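Local coordinates for bifunctional endo-1,4-beta-xylanase A (Neocallimastix patriciarum, PDB 2VG9), which probably hydrolyses internal beta-1,4-xylosidic bonds in xylan, as a loop-swap variant of a family 11 endoxylanase with a beta jelly roll fold, at residues Ala79-Thr84 / Gly89-Cys94. Sequence-based numbering, arbitrary orientation.
Sequences ATYKQT and GNSRLC. With ACT (acetate ion), chain D.
Tyr81 and Gln83 both reach across to the hydroxyl of Ser91, a compact example of how two stacked beta sheets can bury polar atoms by pairing them with one another. The phenol Tyr81 OH donates to Ser91 OG at 2.9 Å, meeting it at the edge of the ring and near its plane. Ser91 OG in turn donates to Gln83 OE1 at 2.7 Å, arriving tilted 33° from the carbonyl plane. One serine oxygen thus accepts from one side chain and gives to the next, and the direction of both bonds is fixed. The Gln83 chain makes its half of the span by running out extended as far as the amide, which is then turned across it, with CG anti to the backbone N (chi1 -172°). Its NE2 turns to Asp120, in a weak hydrogen bond, and a cadmium ion lies about 4 Å from the side chain.

Beside this polar chain the packing becomes apolar. Leu93 CB sits over one face of the Tyr81 ring, 4.2 Å from its centroid, in a CH-pi contact, while Leu93 CD2 comes 4.3 Å from Ala79 CB. Val119 adds further cover to Tyr81, Gln83 and Ser91. A phenylalanine here would remove the phenol oxygen and would probably leave Ser91 OG without the donor that Tyr81 supplies.

Against this tight interior, Thr80 and Lys82 on the back of 79-84 are exposed. Asn90 and Arg92 also point away from the partner strand but are buried against Trp121; Asn90 ND2 bonds weakly to an acetate, probably from the crystallisation liquor. The strands run antiparallel, yet the axes of the two segments come no closer than 8.2 Å and side chains bridge the gap, as expected of face-to-face sheets in the beta jelly roll of family 11 xylanases.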
loop_
_atom_site.group_PDB
_atom_site.type_symbol
_atom_site.label_atom_id
_atom_site.label_comp_id
_atom_site.label_asym_id
_atom_site.label_seq_id
_atom_site.Cartn_x
_atom_site.Cartn_y
_atom_site.Cartn_z
ATOM N N ALA A 79 -11.808 4.684 -7.384
ATOM C CA ALA A 79 -11.759 3.266 -7.750
ATOM C C ALA A 79 -13.115 2.571 -7.554
ATOM O O ALA A 79 -13.943 3.017 -6.770
ATOM C CB ALA A 79 -10.692 2.528 -6.922
ATOM N N THR A 80 -13.314 1.472 -8.278
ATOM C CA THR A 80 -14.265 0.431 -7.879
ATOM C C THR A 80 -13.389 -0.740 -7.437
ATOM O O THR A 80 -12.309 -0.962 -7.979
ATOM C CB THR A 80 -15.236 0.013 -9.020
ATOM O OG1 THR A 80 -14.476 -0.343 -10.164
ATOM C CG2 THR A 80 -16.144 1.173 -9.415
ATOM N N TYR A 81 -13.806 -1.415 -6.382
ATOM C CA TYR A 81 -13.006 -2.457 -5.768
ATOM C C TYR A 81 -13.988 -3.464 -5.177
ATOM O O TYR A 81 -14.927 -3.078 -4.487
ATOM C CB TYR A 81 -12.079 -1.841 -4.713
ATOM C CG TYR A 81 -11.641 -2.743 -3.601
ATOM C CD1 TYR A 81 -10.895 -3.902 -3.843
ATOM C CD2 TYR A 81 -11.936 -2.416 -2.283
ATOM C CE1 TYR A 81 -10.465 -4.716 -2.775
ATOM C CE2 TYR A 81 -11.518 -3.216 -1.223
ATOM C CZ TYR A 81 -10.805 -4.359 -1.472
ATOM O OH TYR A 81 -10.417 -5.122 -0.409
ATOM N N LYS A 82 -13.776 -4.737 -5.492
ATOM C CA LYS A 82 -14.702 -5.792 -5.155
ATOM C C LYS A 82 -13.872 -7.068 -4.914
ATOM O O LYS A 82 -12.949 -7.359 -5.682
ATOM C CB LYS A 82 -15.659 -5.986 -6.345
ATOM C CG LYS A 82 -16.792 -6.985 -6.174
ATOM C CD LYS A 82 -17.876 -6.814 -7.289
ATOM C CE LYS A 82 -18.763 -5.518 -7.087
ATOM N NZ LYS A 82 -19.981 -5.360 -8.060
ATOM N N GLN A 83 -14.205 -7.807 -3.859
ATOM C CA GLN A 83 -13.707 -9.154 -3.675
ATOM C C GLN A 83 -14.786 -10.148 -4.142
ATOM O O GLN A 83 -15.950 -10.082 -3.712
ATOM C CB GLN A 83 -13.282 -9.380 -2.224
ATOM C CG GLN A 83 -12.578 -10.675 -1.993
ATOM C CD GLN A 83 -12.032 -10.776 -0.612
ATOM O OE1 GLN A 83 -10.930 -10.296 -0.322
ATOM N NE2 GLN A 83 -12.793 -11.414 0.266
ATOM N N THR A 84 -14.425 -11.071 -5.018
ATOM C CA THR A 84 -15.455 -11.949 -5.591
ATOM C C THR A 84 -15.402 -13.416 -5.126
ATOM O O THR A 84 -16.385 -14.188 -5.306
ATOM C CB THR A 84 -15.434 -11.884 -7.115
ATOM O OG1 THR A 84 -14.152 -12.314 -7.565
ATOM C CG2 THR A 84 -15.689 -10.485 -7.592
ATOM N N GLY A 89 -10.206 -15.913 2.943
ATOM C CA GLY A 89 -9.239 -14.927 2.481
ATOM C C GLY A 89 -9.646 -13.493 2.765
ATOM O O GLY A 89 -10.551 -13.228 3.559
ATOM N N ASN A 90 -8.925 -12.557 2.148
ATOM C CA ASN A 90 -9.149 -11.149 2.412
ATOM C C ASN A 90 -8.451 -10.300 1.359
ATOM O O ASN A 90 -7.736 -10.812 0.484
ATOM C CB ASN A 90 -8.668 -10.802 3.822
ATOM C CG ASN A 90 -7.202 -11.118 4.044
ATOM O OD1 ASN A 90 -6.337 -10.378 3.594
ATOM N ND2 ASN A 90 -6.922 -12.201 4.798
ATOM N N SER A 91 -8.708 -9.006 1.403
ATOM C CA SER A 91 -8.018 -8.100 0.519
ATOM C C SER A 91 -8.133 -6.699 1.101
ATOM O O SER A 91 -8.908 -6.454 2.041
ATOM C CB SER A 91 -8.551 -8.187 -0.926
ATOM O OG SER A 91 -9.924 -7.903 -0.991
ATOM N N ARG A 92 -7.339 -5.784 0.558
ATOM C CA ARG A 92 -7.379 -4.413 0.994
ATOM C C ARG A 92 -7.022 -3.485 -0.151
ATOM O O ARG A 92 -6.284 -3.858 -1.086
ATOM C CB ARG A 92 -6.390 -4.206 2.134
ATOM C CG ARG A 92 -4.923 -4.251 1.697
ATOM C CD ARG A 92 -4.010 -4.159 2.916
ATOM N NE ARG A 92 -4.034 -5.437 3.609
ATOM C CZ ARG A 92 -3.141 -5.851 4.505
ATOM N NH1 ARG A 92 -2.114 -5.085 4.872
ATOM N NH2 ARG A 92 -3.294 -7.044 5.049
ATOM N N LEU A 93 -7.549 -2.270 -0.061
ATOM C CA LEU A 93 -7.144 -1.157 -0.920
ATOM C C LEU A 93 -6.549 -0.083 0.007
ATOM O O LEU A 93 -7.229 0.421 0.932
ATOM C CB LEU A 93 -8.366 -0.601 -1.652
ATOM C CG LEU A 93 -8.217 0.560 -2.638
ATOM C CD1 LEU A 93 -7.372 0.142 -3.813
ATOM C CD2 LEU A 93 -9.640 1.034 -3.082
ATOM N N CYS A 94 -5.285 0.260 -0.239
ATOM C CA CYS A 94 -4.554 1.108 0.688
ATOM C C CYS A 94 -3.485 1.968 0.030
ATOM O O CYS A 94 -2.969 1.634 -1.030
ATOM C CB CYS A 94 -3.918 0.245 1.804
ATOM S SG CYS A 94 -2.688 -0.948 1.216
HETATM C C ACT D . -4.763 -13.888 7.858
HETATM O O ACT D . -3.795 -14.100 8.643
HETATM O OXT ACT D . -4.474 -13.377 6.746
HETATM C CH3 ACT D . -6.184 -14.220 8.222
#